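Local coordinates for protein transcriptional regulator, MarR family (Silicibacter pomeroyi DSS-3, PDB 3BJ6) that probably acts as a DNA-binding transcription factor of the MarR family, a dimer built on winged helix-turn-helix domains, at residues A[28-33]-A[38-43]; A[47-52]-A[58-63]; A[73-78]-A[82-87]; A[87-90]-A[96-99]; A[121-124]-A[130-133]. All coordinates share one frame; numbering follows the deposited sequence. Where two conformers were deposited one is given.

Interaction 1. Residues A[28-33]-A[38-43]; sequences AVERGT and VTVGQR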
# COMPACT_ATOMS: atom_id res chain seq x y z
N ALA A 28 -12.51 -0.77 -3.44
CA ALA A 28 -13.24 -1.95 -3.93
C ALA A 28 -13.88 -2.73 -2.78
O ALA A 28 -15.05 -3.12 -2.85
CB ALA A 28 -12.31 -2.88 -4.70
N VAL A 29 -13.10 -2.96 -1.72
CA VAL A 29 -13.60 -3.68 -0.55
C VAL A 29 -14.84 -2.95 0.03
O VAL A 29 -15.85 -3.59 0.32
CB VAL A 29 -12.50 -3.86 0.50
CG1 VAL A 29 -13.08 -4.31 1.84
CG2 VAL A 29 -11.48 -4.90 -0.01
N GLU A 30 -14.75 -1.63 0.15
CA GLU A 30 -15.85 -0.81 0.70
C GLU A 30 -17.16 -0.96 -0.07
O GLU A 30 -18.25 -0.95 0.52
CB GLU A 30 -15.44 0.67 0.75
CG GLU A 30 -16.61 1.56 1.22
CD GLU A 30 -16.21 3.01 1.37
OE1 GLU A 30 -15.54 3.31 2.37
OE2 GLU A 30 -16.60 3.84 0.50
N ARG A 31 -17.08 -1.11 -1.38
CA ARG A 31 -18.26 -1.39 -2.18
C ARG A 31 -18.97 -2.66 -1.72
O ARG A 31 -20.20 -2.68 -1.60
CB ARG A 31 -17.92 -1.45 -3.68
CG ARG A 31 -17.72 -0.08 -4.31
CD ARG A 31 -19.08 0.62 -4.58
NE ARG A 31 -19.62 1.28 -3.41
CZ ARG A 31 -20.88 1.68 -3.24
NH1 ARG A 31 -21.81 1.47 -4.14
NH2 ARG A 31 -21.20 2.27 -2.11
N GLY A 32 -18.20 -3.70 -1.44
CA GLY A 32 -18.74 -4.95 -0.93
C GLY A 32 -19.24 -4.85 0.50
O GLY A 32 -20.32 -5.36 0.84
N THR A 33 -18.49 -4.17 1.36
CA THR A 33 -18.89 -4.08 2.76
C THR A 33 -20.16 -3.26 2.94
O THR A 33 -21.00 -3.60 3.79
CB THR A 33 -17.78 -3.55 3.67
OG1 THR A 33 -17.51 -2.14 3.40
CG2 THR A 33 -16.53 -4.37 3.53
N VAL A 38 -21.82 -2.36 6.41
CA VAL A 38 -20.67 -2.06 7.25
C VAL A 38 -19.55 -1.36 6.46
O VAL A 38 -19.55 -1.41 5.24
CB VAL A 38 -20.11 -3.33 8.00
CG1 VAL A 38 -21.26 -4.03 8.84
CG2 VAL A 38 -19.44 -4.30 7.04
N THR A 39 -18.64 -0.71 7.17
CA THR A 39 -17.50 -0.02 6.58
C THR A 39 -16.30 -0.97 6.47
O THR A 39 -16.33 -2.10 7.00
CB THR A 39 -17.06 1.18 7.46
OG1 THR A 39 -16.60 0.70 8.71
CG2 THR A 39 -18.22 2.18 7.68
N VAL A 40 -15.24 -0.51 5.80
CA VAL A 40 -14.00 -1.30 5.64
C VAL A 40 -13.33 -1.55 6.99
O VAL A 40 -12.84 -2.65 7.25
CB VAL A 40 -13.00 -0.63 4.67
CG1 VAL A 40 -11.76 -1.51 4.43
CG2 VAL A 40 -13.67 -0.39 3.35
N GLY A 41 -13.32 -0.51 7.83
CA GLY A 41 -12.74 -0.63 9.17
C GLY A 41 -13.53 -1.65 10.00
O GLY A 41 -12.94 -2.48 10.66
N GLN A 42 -14.86 -1.57 9.96
CA GLN A 42 -15.70 -2.55 10.66
C GLN A 42 -15.48 -3.99 10.17
O GLN A 42 -15.38 -4.90 10.99
CB GLN A 42 -17.18 -2.16 10.57
CG GLN A 42 -17.48 -0.82 11.29
CD GLN A 42 -18.83 -0.19 10.85
OE1 GLN A 42 -19.55 -0.75 10.03
NE2 GLN A 42 -19.14 0.99 11.40
N ARG A 43 -15.40 -4.19 8.85
CA ARG A 43 -15.03 -5.47 8.25
C ARG A 43 -13.72 -6.00 8.84
O ARG A 43 -13.63 -7.16 9.13
CB ARG A 43 -14.88 -5.30 6.73
CG ARG A 43 -14.37 -6.54 5.99
CD ARG A 43 -13.64 -6.16 4.69
NE ARG A 43 -13.05 -7.37 4.10
CZ ARG A 43 -11.95 -7.98 4.55
NH1 ARG A 43 -11.26 -7.49 5.57
NH2 ARG A 43 -11.54 -9.09 3.95
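T33, V29 and E30 on the last turns of helix 18-35 meet V38, V40 and R43 where the chain turns into helix 40-51, the tight turn that links two helices of the MarR-type fold. T33 sits at its centre. Its hydroxyl lies between the backbone N and the carbonyl carbon (chi1 68°), which brings OG1 to 2.8 Å from V38 O and leaves E30 O of its own helix also near; the single proton may serve either carbonyl. The methyl of T33 takes another direction, its CG2 packing 3.6 Å from CD of R43, whose extended chain passes it at about a right angle. The same CD carbon of R43 is met by V29 CG1 at 3.4 Å, so two methyl groups from helix 18-35 press on the same side of the arginine's aliphatic chain. Its guanidinium, which V29 CG1 meets at a slant, forms salt bridges with E115 and E47 and a hydrogen bond with Y12 of the second subunit. V40 divides its methyl groups between two partners: CG1 faces V29 CG1, while CG2 lies 3.3 Å from CB of E30, the two side chains crossing squarely. T39 and Q42 close the start of helix 40-51 as a capping box. The backbone seals the corner too: V38 N donates to T33 O at 3.0 Å, reaching the oxygen from above its carbonyl plane.

Interaction 2. Residues A[47-52]-A[58-63]; sequences EGLSLT and PQLGAA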
# COMPACT_ATOMS: atom_id res chain seq x y z
N GLU A 47 -13.51 -9.51 10.72
CA GLU A 47 -12.62 -10.55 10.22
C GLU A 47 -11.67 -11.00 11.31
O GLU A 47 -11.50 -12.19 11.51
CB GLU A 47 -11.84 -10.10 8.98
CG GLU A 47 -10.80 -11.13 8.50
CD GLU A 47 -9.99 -10.67 7.26
OE1 GLU A 47 -9.68 -9.45 7.12
OE2 GLU A 47 -9.63 -11.56 6.46
N GLY A 48 -11.08 -10.05 12.04
CA GLY A 48 -10.22 -10.39 13.17
C GLY A 48 -10.90 -11.27 14.22
O GLY A 48 -10.32 -12.26 14.65
N LEU A 49 -12.15 -10.96 14.58
CA LEU A 49 -12.88 -11.77 15.56
C LEU A 49 -13.35 -13.11 15.00
O LEU A 49 -13.53 -14.07 15.76
CB LEU A 49 -14.06 -10.99 16.16
CG LEU A 49 -13.55 -9.82 17.02
CD1 LEU A 49 -14.70 -8.83 17.40
CD2 LEU A 49 -12.87 -10.32 18.31
N SER A 50 -13.53 -13.19 13.69
CA SER A 50 -13.82 -14.45 13.02
C SER A 50 -12.62 -15.38 13.19
O SER A 50 -12.78 -16.57 13.49
CB SER A 50 -14.05 -14.22 11.53
OG SER A 50 -14.50 -15.42 10.96
N LEU A 51 -11.43 -14.82 13.04
CA LEU A 51 -10.20 -15.58 13.12
C LEU A 51 -9.85 -15.95 14.56
O LEU A 51 -9.40 -17.07 14.83
CB LEU A 51 -9.04 -14.82 12.47
CG LEU A 51 -9.22 -14.70 10.95
CD1 LEU A 51 -8.24 -13.66 10.39
CD2 LEU A 51 -9.03 -16.09 10.24
N THR A 52 -10.06 -15.00 15.48
CA THR A 52 -9.74 -15.27 16.90
C THR A 52 -10.94 -14.87 17.80
O THR A 52 -10.92 -13.78 18.38
CB THR A 52 -8.47 -14.50 17.34
OG1 THR A 52 -8.69 -13.09 17.19
CG2 THR A 52 -7.25 -14.85 16.48
N PRO A 58 -6.60 -5.08 22.80
CA PRO A 58 -5.16 -5.05 22.47
C PRO A 58 -4.68 -6.18 21.58
O PRO A 58 -3.85 -5.94 20.73
CB PRO A 58 -4.47 -5.08 23.85
CG PRO A 58 -5.54 -4.49 24.82
CD PRO A 58 -6.83 -5.07 24.26
N GLN A 59 -5.20 -7.40 21.76
CA GLN A 59 -4.89 -8.52 20.85
C GLN A 59 -5.31 -8.29 19.39
O GLN A 59 -4.53 -8.55 18.46
CB GLN A 59 -5.47 -9.84 21.35
CG GLN A 59 -4.72 -10.44 22.56
CD GLN A 59 -5.44 -11.66 23.13
OE1 GLN A 59 -6.69 -11.71 23.17
NE2 GLN A 59 -4.65 -12.66 23.56
N LEU A 60 -6.53 -7.79 19.19
CA LEU A 60 -6.95 -7.36 17.86
C LEU A 60 -6.04 -6.30 17.26
O LEU A 60 -5.68 -6.37 16.07
CB LEU A 60 -8.39 -6.80 17.91
CG LEU A 60 -9.50 -7.85 17.96
CD1 LEU A 60 -10.87 -7.14 18.11
CD2 LEU A 60 -9.45 -8.71 16.66
N GLY A 61 -5.73 -5.27 18.06
CA GLY A 61 -4.77 -4.24 17.64
C GLY A 61 -3.45 -4.83 17.17
O GLY A 61 -2.93 -4.46 16.10
N ALA A 62 -2.87 -5.73 17.96
CA ALA A 62 -1.63 -6.41 17.55
C ALA A 62 -1.80 -7.24 16.25
O ALA A 62 -0.95 -7.18 15.35
CB ALA A 62 -1.08 -7.28 18.72
N ALA A 63 -2.91 -7.99 16.15
CA ALA A 63 -3.14 -8.90 15.00
C ALA A 63 -3.36 -8.13 13.72
O ALA A 63 -2.87 -8.51 12.66
CB ALA A 63 -4.33 -9.80 15.26
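In the hydrophobic core of the winged helix-turn-helix domain, L60 of helix 57-64 reaches across to G48 and L49 near the end of helix 40-51. The contact is small and apolar, and L60 carries most of it with its two methyl groups. CD1 of L60 lies 3.8 Å from CD2 of L49, the two leucines crossing at about a right angle. CD2 of L60 instead settles on the backbone of G48, 3.8 Å from its carbonyl carbon and 3.9 Å from its CA. Glycine matters at this point: a CB on G48 would point at the incoming leucine and run into that methyl, so the bare backbone lets the helices approach to 6.5 Å between CA of G48 and CA of L60. The CB bonds of both leucines run beside the contact; with CG anti to the carbonyl carbon (chi1 -68° for L49, -78° for L60), their branched ends come nearer than the CB atoms. At the edge of the patch, T52 OG1 stands 4.5 Å from L60 CD2. An alanine in place of L60 would remove both methyl groups and would probably open a gap over G48, leaving L49 without its partner from helix 57-64. Around this pair, A55 of strand 55-56 touches both leucines, and L49 also packs on Y98 and L100 of strand 97-100, so helices 40-51 and 57-64 are tied to the small sheet.

Interaction 3. Residues A[73-78]-A[82-87]; sequences RILQEV and GLIERR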
# COMPACT_ATOMS: atom_id res chain seq x y z
N ARG A 73 -12.57 2.65 18.50
CA ARG A 73 -13.63 3.33 17.79
C ARG A 73 -14.49 2.30 17.05
O ARG A 73 -15.72 2.36 17.09
CB ARG A 73 -13.03 4.34 16.80
CG ARG A 73 -13.99 4.84 15.71
CD ARG A 73 -13.51 6.18 15.06
NE ARG A 73 -12.09 6.20 14.69
CZ ARG A 73 -11.14 6.84 15.38
NH1 ARG A 73 -9.87 6.80 14.97
NH2 ARG A 73 -11.45 7.53 16.51
N ILE A 74 -13.83 1.36 16.38
CA ILE A 74 -14.51 0.38 15.54
C ILE A 74 -15.25 -0.62 16.41
O ILE A 74 -16.38 -1.00 16.08
CB ILE A 74 -13.56 -0.38 14.58
CG1 ILE A 74 -12.78 0.56 13.63
CG2 ILE A 74 -14.35 -1.37 13.75
CD1 ILE A 74 -13.60 1.59 12.99
N LEU A 75 -14.62 -1.08 17.49
CA LEU A 75 -15.33 -2.02 18.38
C LEU A 75 -16.66 -1.44 18.86
O LEU A 75 -17.65 -2.14 18.94
CB LEU A 75 -14.48 -2.40 19.61
CG LEU A 75 -13.33 -3.36 19.34
CD1 LEU A 75 -12.49 -3.55 20.60
CD2 LEU A 75 -13.80 -4.72 18.81
N GLN A 76 -16.67 -0.17 19.20
CA GLN A 76 -17.92 0.48 19.63
C GLN A 76 -18.97 0.52 18.52
O GLN A 76 -20.13 0.26 18.76
CB GLN A 76 -17.62 1.88 20.18
CG GLN A 76 -16.80 1.78 21.51
CD GLN A 76 -16.38 3.14 22.02
OE1 GLN A 76 -17.14 3.81 22.72
NE2 GLN A 76 -15.18 3.57 21.67
N GLU A 77 -18.55 0.83 17.31
CA GLU A 77 -19.47 0.87 16.18
C GLU A 77 -20.11 -0.49 15.94
O GLU A 77 -21.34 -0.59 15.77
CB GLU A 77 -18.72 1.34 14.94
CG GLU A 77 -18.24 2.78 14.98
CD GLU A 77 -17.34 3.15 13.78
OE1 GLU A 77 -17.04 2.28 12.93
OE2 GLU A 77 -16.90 4.33 13.69
N VAL A 78 -19.31 -1.55 15.92
CA VAL A 78 -19.88 -2.89 15.63
C VAL A 78 -20.69 -3.43 16.81
O VAL A 78 -21.66 -4.16 16.61
CB VAL A 78 -18.84 -3.92 15.09
CG1 VAL A 78 -18.27 -3.42 13.74
CG2 VAL A 78 -17.70 -4.17 16.08
N GLY A 82 -24.83 -4.30 17.01
CA GLY A 82 -25.25 -5.65 17.40
C GLY A 82 -24.49 -6.77 16.69
O GLY A 82 -25.02 -7.89 16.55
N LEU A 83 -23.26 -6.49 16.26
CA LEU A 83 -22.47 -7.45 15.47
C LEU A 83 -21.41 -8.19 16.27
O LEU A 83 -20.90 -9.23 15.83
CB LEU A 83 -21.83 -6.76 14.25
CG LEU A 83 -22.79 -5.92 13.39
CD1 LEU A 83 -22.05 -5.26 12.20
CD2 LEU A 83 -23.94 -6.82 12.86
N ILE A 84 -21.04 -7.64 17.43
CA ILE A 84 -20.17 -8.33 18.37
C ILE A 84 -20.79 -8.15 19.76
O ILE A 84 -21.63 -7.29 19.98
CB ILE A 84 -18.71 -7.78 18.34
CG1 ILE A 84 -18.60 -6.38 18.99
CG2 ILE A 84 -18.13 -7.83 16.90
CD1 ILE A 84 -17.10 -5.91 19.23
N GLU A 85 -20.34 -8.98 20.70
CA GLU A 85 -20.73 -8.86 22.09
C GLU A 85 -19.48 -9.02 22.95
O GLU A 85 -18.46 -9.59 22.51
CB GLU A 85 -21.78 -9.93 22.44
CG GLU A 85 -21.18 -11.33 22.41
CD GLU A 85 -22.22 -12.42 22.63
OE1 GLU A 85 -21.94 -13.35 23.41
OE2 GLU A 85 -23.30 -12.34 22.03
N ARG A 86 -19.54 -8.47 24.16
CA ARG A 86 -18.44 -8.56 25.11
C ARG A 86 -18.85 -9.58 26.16
O ARG A 86 -19.98 -9.54 26.66
CB ARG A 86 -18.11 -7.19 25.73
CG ARG A 86 -16.98 -7.22 26.81
CD ARG A 86 -16.83 -5.87 27.59
NE ARG A 86 -18.11 -5.43 28.20
CZ ARG A 86 -18.62 -5.91 29.33
NH1 ARG A 86 -17.99 -6.85 30.03
NH2 ARG A 86 -19.78 -5.45 29.76
N ARG A 87 -17.96 -10.51 26.49
CA ARG A 87 -18.21 -11.42 27.60
C ARG A 87 -17.27 -11.14 28.76
O ARG A 87 -16.19 -10.58 28.54
CB ARG A 87 -18.16 -12.88 27.14
CG ARG A 87 -19.10 -13.16 25.96
CD ARG A 87 -19.00 -14.62 25.50
NE ARG A 87 -19.75 -14.81 24.25
CZ ARG A 87 -19.65 -15.86 23.44
NH1 ARG A 87 -20.37 -15.89 22.33
NH2 ARG A 87 -18.83 -16.86 23.74
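I84 is the main bump of this contact, pushed from the start of strand 84-87 into the hollow between L75 and V78 on one side of helix 68-80. Its CD1 methyl enters farthest, lying 3.5 Å from CD2 of L75 and 3.6 Å from CG2 of V78. The first torsion explains the reach: I84 holds CG1 between its backbone N and carbonyl carbon (chi1 72°), and the chain then runs on extended to CD1. V78 answers with a single methyl, CG2, which meets CG1, CG2 and CD1 of I84 together, so the isoleucine drapes round it. L75 comes at about a right angle and presents only its CD2 branch. Above this pocket the chain leaves the helix through a Schellman motif. G82 has positive phi, and the turn carries L83 N back over the last turn of the helix, where it donates to V78 O at 2.8 Å with an N-H...O angle of 162°. L83 then rests CB against the same carbonyl oxygen, 3.5 Å away, while its side chain also touches V38, R103 and I107. Farther along the strand, the E85 carboxylate takes a salt bridge from R87, its OE1 lying 2.8 Å from NE of R87. This junction joins the putative recognition helix of the winged helix-turn-helix to the first strand of the wing. Helix 40-51 adds I45 against L75 and L49 against I84, and Y98 of strand 97-100 touches both L75 and I84.

Interaction 4. Residues A[87-90]-A[96-99]; sequences RTNP and HRYW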
# COMPACT_ATOMS: atom_id res chain seq x y z
N ARG A 87 -17.96 -10.51 26.49
CA ARG A 87 -18.21 -11.42 27.60
C ARG A 87 -17.27 -11.14 28.76
O ARG A 87 -16.19 -10.58 28.54
CB ARG A 87 -18.16 -12.88 27.14
CG ARG A 87 -19.10 -13.16 25.96
CD ARG A 87 -19.00 -14.62 25.50
NE ARG A 87 -19.75 -14.81 24.25
CZ ARG A 87 -19.65 -15.86 23.44
NH1 ARG A 87 -20.37 -15.89 22.33
NH2 ARG A 87 -18.83 -16.86 23.74
N THR A 88 -17.67 -11.49 29.98
CA THR A 88 -16.81 -11.25 31.16
C THR A 88 -15.53 -12.10 31.06
O THR A 88 -15.54 -13.21 30.49
CB THR A 88 -17.47 -11.65 32.50
OG1 THR A 88 -17.78 -13.04 32.46
CG2 THR A 88 -18.73 -10.93 32.70
N ASN A 89 -14.45 -11.55 31.62
CA ASN A 89 -13.17 -12.23 31.68
C ASN A 89 -12.91 -12.46 33.18
O ASN A 89 -12.41 -11.56 33.86
CB ASN A 89 -12.06 -11.37 31.04
CG ASN A 89 -10.73 -12.11 30.92
OD1 ASN A 89 -9.86 -11.77 30.12
ND2 ASN A 89 -10.55 -13.12 31.75
N PRO A 90 -13.24 -13.65 33.69
CA PRO A 90 -13.07 -13.82 35.12
C PRO A 90 -11.59 -13.98 35.57
O PRO A 90 -11.32 -13.93 36.76
CB PRO A 90 -13.89 -15.08 35.43
CG PRO A 90 -13.80 -15.89 34.17
CD PRO A 90 -13.78 -14.87 33.04
N HIS A 96 -11.26 -7.13 28.47
CA HIS A 96 -12.58 -7.42 27.86
C HIS A 96 -12.35 -8.30 26.65
O HIS A 96 -11.45 -8.04 25.85
CB HIS A 96 -13.33 -6.13 27.47
CG HIS A 96 -13.15 -5.00 28.45
ND1 HIS A 96 -13.37 -5.14 29.81
CD2 HIS A 96 -12.77 -3.71 28.27
CE1 HIS A 96 -13.13 -3.99 30.42
NE2 HIS A 96 -12.75 -3.11 29.51
N ARG A 97 -13.18 -9.32 26.52
CA ARG A 97 -13.07 -10.26 25.42
C ARG A 97 -14.31 -10.24 24.55
O ARG A 97 -15.44 -10.21 25.06
CB ARG A 97 -12.78 -11.67 25.95
CG ARG A 97 -11.38 -11.80 26.57
CD ARG A 97 -10.95 -13.27 26.66
NE ARG A 97 -9.60 -13.37 27.19
CZ ARG A 97 -8.48 -13.37 26.46
NH1 ARG A 97 -8.52 -13.31 25.11
NH2 ARG A 97 -7.33 -13.44 27.09
N TYR A 98 -14.10 -10.27 23.24
CA TYR A 98 -15.19 -10.06 22.28
C TYR A 98 -15.44 -11.24 21.36
O TYR A 98 -14.49 -11.91 20.94
CB TYR A 98 -14.90 -8.84 21.39
CG TYR A 98 -14.74 -7.59 22.19
CD1 TYR A 98 -15.85 -6.80 22.53
CD2 TYR A 98 -13.46 -7.20 22.67
CE1 TYR A 98 -15.71 -5.65 23.27
CE2 TYR A 98 -13.31 -6.04 23.43
CZ TYR A 98 -14.44 -5.29 23.72
OH TYR A 98 -14.29 -4.15 24.45
N TRP A 99 -16.71 -11.41 20.98
CA TRP A 99 -17.14 -12.46 20.06
C TRP A 99 -18.09 -11.91 19.04
O TRP A 99 -18.92 -11.09 19.38
CB TRP A 99 -17.89 -13.55 20.82
CG TRP A 99 -16.99 -14.59 21.51
CD1 TRP A 99 -16.68 -15.83 21.05
CD2 TRP A 99 -16.36 -14.45 22.77
NE1 TRP A 99 -15.87 -16.48 21.95
CE2 TRP A 99 -15.66 -15.66 23.02
CE3 TRP A 99 -16.30 -13.43 23.72
CZ2 TRP A 99 -14.92 -15.86 24.19
CZ3 TRP A 99 -15.57 -13.63 24.86
CH2 TRP A 99 -14.88 -14.84 25.09
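R87 and R97 form an antiparallel hydrogen-bonded pair, their CA atoms 5.7 Å apart, at the point where the two strands of the wing open into its loop. R87 N donates to R97 O at 2.9 Å, nearly straight on to the oxygen. W99, two residues on from R97 in this beta hairpin, shares the face of R87 and R97, and R87 lies diagonally over it. Its guanidinium is stacked flat on the indole, the planes only 7° apart, and CZ stands 3.6 Å from the centroid of the five-membered ring, a cation-pi contact. The methylene part continues the cover: CD lies 3.7 Å from the centroid of the six-membered ring as a CH-pi contact, and CB and CG pass over the CE3 and CZ3 rim. An extended chain from CG to NE lets the arginine lie across both rings, and its salt bridge to E85 fixes the guanidinium at NE. A leucine in place of W99 would probably leave the R87 guanidinium without its flat platform and less restrained in its rotation. N89 leans toward the R97 side chain from the loop; the R97 guanidinium itself is hydrogen-bonded to G54 O, and weakly to Q59, linking the wing to the segment leading into helix 57-64 and to that helix itself. Over the indole, R87 NH2 sits 3.5 Å from W99 NE1, two donors that lie one above the other without bonding.

Interaction 5. Residues A[121-124]-A[130-133]; sequences LFSE and ELTA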
# COMPACT_ATOMS: atom_id res chain seq x y z
N LEU A 121 -12.85 -14.58 -10.21
CA LEU A 121 -13.08 -13.94 -11.50
C LEU A 121 -11.80 -13.33 -12.05
O LEU A 121 -11.47 -13.46 -13.25
CB LEU A 121 -14.10 -12.85 -11.24
CG LEU A 121 -15.01 -12.27 -12.27
CD1 LEU A 121 -16.36 -11.93 -11.53
CD2 LEU A 121 -14.40 -11.03 -12.93
N PHE A 122 -11.08 -12.63 -11.19
CA PHE A 122 -9.81 -12.05 -11.59
C PHE A 122 -8.85 -13.16 -12.01
O PHE A 122 -8.19 -13.05 -13.03
CB PHE A 122 -9.20 -11.18 -10.48
CG PHE A 122 -7.77 -10.73 -10.79
CD1 PHE A 122 -7.54 -9.58 -11.54
CD2 PHE A 122 -6.66 -11.48 -10.36
CE1 PHE A 122 -6.25 -9.16 -11.86
CE2 PHE A 122 -5.34 -11.08 -10.69
CZ PHE A 122 -5.15 -9.92 -11.45
N SER A 123 -8.74 -14.20 -11.18
CA SER A 123 -7.74 -15.26 -11.37
C SER A 123 -7.93 -16.02 -12.69
O SER A 123 -6.96 -16.53 -13.26
CB SER A 123 -7.78 -16.23 -10.20
OG SER A 123 -7.44 -15.54 -9.01
N GLU A 124 -9.17 -16.07 -13.18
CA GLU A 124 -9.49 -16.69 -14.48
C GLU A 124 -8.73 -16.13 -15.65
O GLU A 124 -8.59 -16.81 -16.68
CB GLU A 124 -11.00 -16.53 -14.75
CG GLU A 124 -11.76 -17.47 -13.89
CD GLU A 124 -13.27 -17.27 -13.93
OE1 GLU A 124 -13.81 -16.42 -14.69
OE2 GLU A 124 -13.89 -18.03 -13.16
N GLU A 130 1.48 -18.00 -13.08
CA GLU A 130 1.58 -16.55 -12.95
C GLU A 130 1.14 -16.03 -11.59
O GLU A 130 1.81 -15.14 -11.02
CB GLU A 130 0.73 -15.85 -14.03
CG GLU A 130 1.35 -15.97 -15.40
CD GLU A 130 0.42 -15.46 -16.49
OE1 GLU A 130 -0.76 -15.87 -16.52
OE2 GLU A 130 0.89 -14.64 -17.31
N LEU A 131 0.02 -16.53 -11.08
CA LEU A 131 -0.46 -16.10 -9.77
C LEU A 131 0.43 -16.54 -8.63
O LEU A 131 0.59 -15.81 -7.65
CB LEU A 131 -1.91 -16.52 -9.52
CG LEU A 131 -2.90 -15.94 -10.55
CD1 LEU A 131 -4.24 -16.62 -10.42
CD2 LEU A 131 -3.04 -14.41 -10.38
N THR A 132 0.98 -17.74 -8.75
CA THR A 132 1.91 -18.22 -7.75
C THR A 132 3.19 -17.36 -7.73
O THR A 132 3.72 -17.06 -6.65
CB THR A 132 2.21 -19.72 -7.98
OG1 THR A 132 1.00 -20.44 -7.69
CG2 THR A 132 3.31 -20.20 -7.06
N ALA A 133 3.69 -17.02 -8.91
CA ALA A 133 4.84 -16.11 -9.04
C ALA A 133 4.50 -14.76 -8.39
O ALA A 133 5.32 -14.22 -7.62
CB ALA A 133 5.22 -15.91 -10.50
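L131 of helix 128-151 turns its two methyl groups on F122 and S123 at the end of helix 102-123, bridging the bend between the two long C-terminal helices. CG of L131 stands anti to its carbonyl carbon (chi1 -60°), and its CB bond is directed at helix 102-123. From there CD1 reaches CB of S123 at 3.6 Å and passes its OG at 3.7 Å, while CD2 approaches CE2 of the F122 ring at 4.1 Å. The phenylalanine comes to this position with CG anti to the backbone N (chi1 171°), which carries the far end of the ring nearer to helix 128-151, where one ring carbon meets the leucine at a slant. S123 takes the other course: its OG lies beside the backbone N and is hydrogen-bonded to L119 O one turn earlier. F126 in the connecting turn meets the F122 ring, as does F144 of the second subunit, and E7 of that subunit packs on L131. The contact therefore rests on dispersion and the exclusion of water, and the serine hydroxyl spends its bond on L119 O, so a polar residue fits here beside a leucine methyl, next to the dimer interface, without a polar partner across the contact.

The five contacts follow one another along the chain, interactions 3 and 4 sharing R87. Interactions 2, 3 and 4 lie close together, their centres 12 to 13 Å apart, and build the winged helix-turn-helix domain: L49 packs on I84, L60 on L75, and strands 84-87 and 97-100 pair in one sheet. Interaction 1 shares helix 40-51 with interaction 2 and meets interaction 3 through Q42 and E77, joining this domain to helix 18-35. Interactions 1 and 5 both touch the second subunit. About 40 Å between the centres of interactions 4 and 5 sets the wing well apart from the helical dimer region, consistent with DNA binding at one end and dimerisation at the other.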